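Local coordinates for tail fiber protein (Pseudomonas aeruginosa, PDB 6CL6), which forms part of the trimeric tail fibre of the R2-type pyocin, which probably recognises receptors on target bacterial cells, at residues Q75-P80 with S87-S92; A329-A334 with A363-E368. One frame throughout, in Å; residues are numbered along the deposited sequence.

How the interactions relate
The two contacts follow one another in series along a very elongated chain, and neither nests in nor crosses the other. Interaction 1 comes first. It closes the short turn of the hairpin made by strands 72-79 and 85-92, within a five-stranded antiparallel sheet. The chain then runs through a second sheet and past the iron-binding His243 and His245. Interaction 2 closes a longer loop near the C terminus, which carries strands 343-346 and 352-357, and pairs strand 324-331 with strand 363-371. Interactions 1 and 2 have their centres about 176 Å apart. They sit on opposite sides of the middle of the chain. Both also touch the third subunit.

Interaction 1: Q75-P80 with S87-S92; sequences QSMFYP and SQIATS
Backbone hydrogen bonds join Gln75 to Ile89 and Met77 to Ser87, in both directions for each pair. The strands run antiparallel, at 172°. Gln75 N reaches Ile89 O at 2.8 Å, and Ser87 N reaches Met77 O at 2.9 Å. Ser76 and Gln88 face each other between these pairs, at a non-hydrogen-bonded position. Weaker CA-H...O contacts support the ladder, such as Gln88 CA to Gln75 O at 3.1 Å.

On the Ser76 and Gln88 face the bond is between side chains. Gln88 NE2 donates to Ser76 OG at 2.9 Å, with OG tilted 19° from the amide plane. Both side chains leave with their gamma atom anti to the carbonyl carbon, and the extended Gln88 chain brings its amide alongside the serine. The amide is gripped at both ends: Arg102 donates to OE1, and NE2 also reaches Pro50 O.

The other face mixes apolar and polar side chains. Met77 bends at chi3 (-78°), which carries CE back over the neighbouring strand, 4.0 Å from Ile89 CD1 and 3.6 Å from Ser87 OG. Gln75 NE2 passes Ile89 CG2 at 3.9 Å.

Water 1 joins Gln75 NE2, Ile89 O and Thr91 OG1. Ser87 OG hydrogen-bonds Thr91 of the second subunit, and Thr91 meets Ser87 of the third. The face with Met77 and Ile89 thus turns toward the neighbouring chains. The arrangement is a beta hairpin in an antiparallel sheet, one face of which helps to build the trimer.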
loop_
_atom_site.group_PDB
_atom_site.type_symbol
_atom_site.label_atom_id
_atom_site.label_comp_id
_atom_site.label_asym_id
_atom_site.label_seq_id
_atom_site.Cartn_x
_atom_site.Cartn_y
_atom_site.Cartn_z
ATOM N N GLN A 75 -68.590 14.246 -9.274
ATOM C CA GLN A 75 -69.113 15.446 -9.922
ATOM C C GLN A 75 -69.008 15.295 -11.432
ATOM O O GLN A 75 -68.017 14.773 -11.942
ATOM C CB GLN A 75 -68.358 16.702 -9.488
ATOM C CG GLN A 75 -68.263 16.965 -8.025
ATOM C CD GLN A 75 -67.288 18.094 -7.743
ATOM O OE1 GLN A 75 -67.517 19.230 -8.135
ATOM N NE2 GLN A 75 -66.169 17.764 -7.102
ATOM N N SER A 76 -70.019 15.778 -12.145
ATOM C CA SER A 76 -69.995 15.739 -13.609
ATOM C C SER A 76 -70.299 17.114 -14.172
ATOM O O SER A 76 -71.184 17.804 -13.674
ATOM C CB SER A 76 -71.013 14.752 -14.155
ATOM O OG SER A 76 -70.679 13.441 -13.786
ATOM N N MET A 77 -69.575 17.477 -15.219
ATOM C CA MET A 77 -69.787 18.690 -15.990
ATOM C C MET A 77 -69.942 18.264 -17.444
ATOM O O MET A 77 -69.180 17.425 -17.927
ATOM C CB MET A 77 -68.621 19.649 -15.824
ATOM C CG MET A 77 -68.447 20.201 -14.438
ATOM S SD MET A 77 -66.777 20.763 -14.149
ATOM C CE MET A 77 -65.940 19.225 -13.863
ATOM N N PHE A 78 -70.914 18.852 -18.136
ATOM C CA PHE A 78 -71.395 18.383 -19.411
ATOM C C PHE A 78 -71.355 19.422 -20.528
ATOM O O PHE A 78 -71.551 20.607 -20.307
ATOM C CB PHE A 78 -72.870 17.940 -19.291
ATOM C CG PHE A 78 -73.126 16.923 -18.198
ATOM C CD1 PHE A 78 -72.757 15.616 -18.357
ATOM C CD2 PHE A 78 -73.782 17.305 -17.033
ATOM C CE1 PHE A 78 -73.011 14.681 -17.379
ATOM C CE2 PHE A 78 -74.033 16.381 -16.059
ATOM C CZ PHE A 78 -73.655 15.085 -16.212
ATOM N N TYR A 79 -71.150 18.931 -21.741
ATOM C CA TYR A 79 -71.317 19.734 -22.947
ATOM C C TYR A 79 -71.612 18.836 -24.134
ATOM O O TYR A 79 -70.898 17.856 -24.321
ATOM C CB TYR A 79 -70.058 20.565 -23.247
ATOM C CG TYR A 79 -70.265 21.415 -24.480
ATOM C CD1 TYR A 79 -70.802 22.693 -24.390
ATOM C CD2 TYR A 79 -69.949 20.925 -25.716
ATOM C CE1 TYR A 79 -71.017 23.445 -25.535
ATOM C CE2 TYR A 79 -70.148 21.672 -26.861
ATOM C CZ TYR A 79 -70.677 22.925 -26.769
ATOM O OH TYR A 79 -70.888 23.648 -27.926
ATOM N N PRO A 80 -72.609 19.157 -24.998
ATOM C CA PRO A 80 -73.513 20.307 -24.937
ATOM C C PRO A 80 -74.794 20.113 -24.138
ATOM O O PRO A 80 -75.583 21.071 -24.000
ATOM C CB PRO A 80 -73.850 20.544 -26.421
ATOM C CG PRO A 80 -73.869 19.169 -26.980
ATOM C CD PRO A 80 -72.781 18.418 -26.268
ATOM N N SER A 87 -66.748 15.941 -18.190
ATOM C CA SER A 87 -65.606 15.840 -17.295
ATOM C C SER A 87 -66.124 15.398 -15.943
ATOM O O SER A 87 -67.201 15.822 -15.534
ATOM C CB SER A 87 -64.906 17.196 -17.199
ATOM O OG SER A 87 -64.018 17.241 -16.135
ATOM N N GLN A 88 -65.384 14.512 -15.278
ATOM C CA GLN A 88 -65.767 14.027 -13.967
ATOM C C GLN A 88 -64.628 14.086 -12.968
ATOM O O GLN A 88 -63.467 13.788 -13.286
ATOM C CB GLN A 88 -66.297 12.584 -14.039
ATOM C CG GLN A 88 -67.626 12.483 -14.718
ATOM C CD GLN A 88 -68.159 11.070 -14.655
ATOM O OE1 GLN A 88 -67.384 10.094 -14.604
ATOM N NE2 GLN A 88 -69.473 10.950 -14.636
ATOM N N ILE A 89 -64.990 14.519 -11.760
ATOM C CA ILE A 89 -64.099 14.577 -10.613
ATOM C C ILE A 89 -64.655 13.658 -9.538
ATOM O O ILE A 89 -65.808 13.820 -9.120
ATOM C CB ILE A 89 -63.977 16.009 -10.048
ATOM C CG1 ILE A 89 -63.430 16.955 -11.096
ATOM C CG2 ILE A 89 -63.145 15.987 -8.770
ATOM C CD1 ILE A 89 -63.624 18.387 -10.768
ATOM N N ALA A 90 -63.834 12.731 -9.069
ATOM C CA ALA A 90 -64.228 11.754 -8.066
ATOM C C ALA A 90 -63.463 12.024 -6.780
ATOM O O ALA A 90 -62.229 12.191 -6.804
ATOM C CB ALA A 90 -63.989 10.328 -8.571
ATOM N N THR A 91 -64.186 12.068 -5.665
ATOM C CA THR A 91 -63.583 12.225 -4.352
ATOM C C THR A 91 -64.113 11.127 -3.441
ATOM O O THR A 91 -65.258 10.694 -3.571
ATOM C CB THR A 91 -63.860 13.597 -3.764
ATOM O OG1 THR A 91 -65.278 13.859 -3.818
ATOM C CG2 THR A 91 -63.118 14.657 -4.581
ATOM N N SER A 92 -63.258 10.671 -2.528
ATOM C CA SER A 92 -63.545 9.476 -1.757
ATOM C C SER A 92 -64.670 9.716 -0.774
ATOM O O SER A 92 -64.843 10.808 -0.231
ATOM C CB SER A 92 -62.272 9.017 -1.014
ATOM O OG SER A 92 -61.710 10.110 -0.276
HETATM O O HOH W 1 -66.030 14.991 -6.278
#

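Interaction 2: A329-A334 with A363-E368; sequences ANQTSA and AVLSWE
The amide of Gln331 has Leu365 over one face: Leu365 CG lies almost straight above Gln331 CD, at 4.0 Å. The two side chains run side by side and point the same way. A bend at chi2 (-79°) brings Gln331 OE1 to 3.4 Å from Leu365 CD1. Asn357 and Ser342 take the NE2 end, and water 2 donates to OE1. The amide of Asn330 is met in its own plane by Ser366 OG, which accepts from Asn330 ND2 at 2.9 Å along a fairly straight line (163°). Asn330 ND2 also reaches Phe345 O of the third subunit.

The backbones pair through Asn330 and Ser366, with Asn330 N to Ser366 O at 2.8 Å and a return bond from Ser366 N. Beyond Gln331 the strand ends, and Val364 O gathers the loop. Thr332 OG1 donates to Val364 O from above the carbonyl plane, at 2.7 Å. Thr332 N adds a longer bond to Val364 O at 3.3 Å, in the carbonyl plane. Water 2 also donates to this oxygen, and accepts from Ser333 OG.

Ala329 CB packs against Leu365 CD2 and Trp367 CB, with Ile355 of the same chain covering Ala329 and Leu365. This is an antiparallel strand pair at the margin of a five-stranded sheet in the C-terminal region, probably a gp53-like fold akin to the H-type lectins, with a bound calcium ion about 9 Å from the Gln331 side chain.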
loop_
_atom_site.group_PDB
_atom_site.type_symbol
_atom_site.label_atom_id
_atom_site.label_comp_id
_atom_site.label_asym_id
_atom_site.label_seq_id
_atom_site.Cartn_x
_atom_site.Cartn_y
_atom_site.Cartn_z
ATOM N N ALA A 329 98.947 -23.908 11.748
ATOM C CA ALA A 329 99.533 -24.227 10.460
ATOM C C ALA A 329 99.902 -25.703 10.397
ATOM O O ALA A 329 100.033 -26.368 11.419
ATOM C CB ALA A 329 100.792 -23.378 10.200
ATOM N N ASN A 330 100.082 -26.192 9.179
ATOM C CA ASN A 330 100.299 -27.597 8.881
ATOM C C ASN A 330 101.316 -27.765 7.756
ATOM O O ASN A 330 101.260 -27.034 6.764
ATOM C CB ASN A 330 98.955 -28.257 8.474
ATOM C CG ASN A 330 99.147 -29.506 7.639
ATOM O OD1 ASN A 330 99.408 -30.603 8.169
ATOM N ND2 ASN A 330 99.054 -29.345 6.338
ATOM N N GLN A 331 102.249 -28.704 7.943
ATOM C CA GLN A 331 103.224 -29.043 6.920
ATOM C C GLN A 331 102.572 -29.842 5.807
ATOM O O GLN A 331 101.959 -30.877 6.058
ATOM C CB GLN A 331 104.385 -29.864 7.528
ATOM C CG GLN A 331 105.159 -29.178 8.637
ATOM C CD GLN A 331 106.166 -28.159 8.100
ATOM O OE1 GLN A 331 106.378 -28.077 6.891
ATOM N NE2 GLN A 331 106.783 -27.389 9.009
ATOM N N THR A 332 102.720 -29.371 4.561
ATOM C CA THR A 332 102.117 -30.038 3.419
ATOM C C THR A 332 103.098 -30.885 2.632
ATOM O O THR A 332 102.709 -31.452 1.609
ATOM C CB THR A 332 101.481 -29.024 2.462
ATOM O OG1 THR A 332 102.502 -28.285 1.796
ATOM C CG2 THR A 332 100.576 -28.068 3.220
ATOM N N SER A 333 104.361 -30.991 3.072
ATOM C CA SER A 333 105.350 -31.743 2.327
ATOM C C SER A 333 105.761 -33.012 3.073
ATOM O O SER A 333 105.429 -33.229 4.237
ATOM C CB SER A 333 106.602 -30.894 2.033
ATOM O OG SER A 333 107.293 -30.579 3.234
ATOM N N ALA A 334 106.488 -33.861 2.350
ATOM C CA ALA A 334 107.062 -35.088 2.896
ATOM C C ALA A 334 108.389 -34.728 3.557
ATOM O O ALA A 334 109.478 -35.052 3.087
ATOM C CB ALA A 334 107.239 -36.121 1.792
ATOM N N ALA A 363 109.477 -24.565 2.695
ATOM C CA ALA A 363 108.390 -25.513 2.701
ATOM C C ALA A 363 107.066 -24.777 2.633
ATOM O O ALA A 363 106.922 -23.677 3.157
ATOM C CB ALA A 363 108.388 -26.424 3.931
ATOM N N VAL A 364 106.106 -25.424 2.004
ATOM C CA VAL A 364 104.749 -24.891 1.918
ATOM C C VAL A 364 103.968 -25.368 3.130
ATOM O O VAL A 364 103.885 -26.571 3.386
ATOM C CB VAL A 364 104.059 -25.317 0.624
ATOM C CG1 VAL A 364 102.622 -24.855 0.668
ATOM C CG2 VAL A 364 104.783 -24.715 -0.599
ATOM N N LEU A 365 103.403 -24.422 3.876
ATOM C CA LEU A 365 102.544 -24.711 5.011
ATOM C C LEU A 365 101.132 -24.217 4.717
ATOM O O LEU A 365 100.939 -23.106 4.203
ATOM C CB LEU A 365 103.074 -24.049 6.283
ATOM C CG LEU A 365 104.226 -24.792 7.000
ATOM C CD1 LEU A 365 105.472 -24.896 6.124
ATOM C CD2 LEU A 365 104.541 -24.087 8.321
ATOM N N SER A 366 100.155 -25.050 5.014
ATOM C CA SER A 366 98.773 -24.589 4.990
ATOM C C SER A 366 98.403 -24.077 6.374
ATOM O O SER A 366 99.097 -24.333 7.368
ATOM C CB SER A 366 97.826 -25.699 4.552
ATOM O OG SER A 366 97.903 -26.806 5.429
ATOM N N TRP A 367 97.306 -23.320 6.431
ATOM C CA TRP A 367 96.898 -22.713 7.671
ATOM C C TRP A 367 95.382 -22.523 7.705
ATOM O O TRP A 367 94.716 -22.458 6.671
ATOM C CB TRP A 367 97.607 -21.368 7.869
ATOM C CG TRP A 367 97.294 -20.354 6.818
ATOM C CD1 TRP A 367 98.059 -20.045 5.738
ATOM C CD2 TRP A 367 96.134 -19.527 6.740
ATOM N NE1 TRP A 367 97.458 -19.054 4.997
ATOM C CE2 TRP A 367 96.265 -18.727 5.583
ATOM C CE3 TRP A 367 95.004 -19.371 7.533
ATOM C CZ2 TRP A 367 95.292 -17.800 5.201
ATOM C CZ3 TRP A 367 94.022 -18.446 7.144
ATOM C CH2 TRP A 367 94.181 -17.676 5.997
ATOM N N GLU A 368 94.850 -22.446 8.933
ATOM C CA GLU A 368 93.472 -22.073 9.179
ATOM C C GLU A 368 93.440 -21.040 10.298
ATOM O O GLU A 368 94.286 -21.048 11.201
ATOM C CB GLU A 368 92.636 -23.287 9.596
ATOM C CG GLU A 368 91.960 -24.014 8.481
ATOM C CD GLU A 368 90.920 -25.003 9.013
ATOM O OE1 GLU A 368 91.302 -26.118 9.428
ATOM O OE2 GLU A 368 89.730 -24.640 9.059
HETATM O O HOH W 2 105.655 -28.765 4.344
#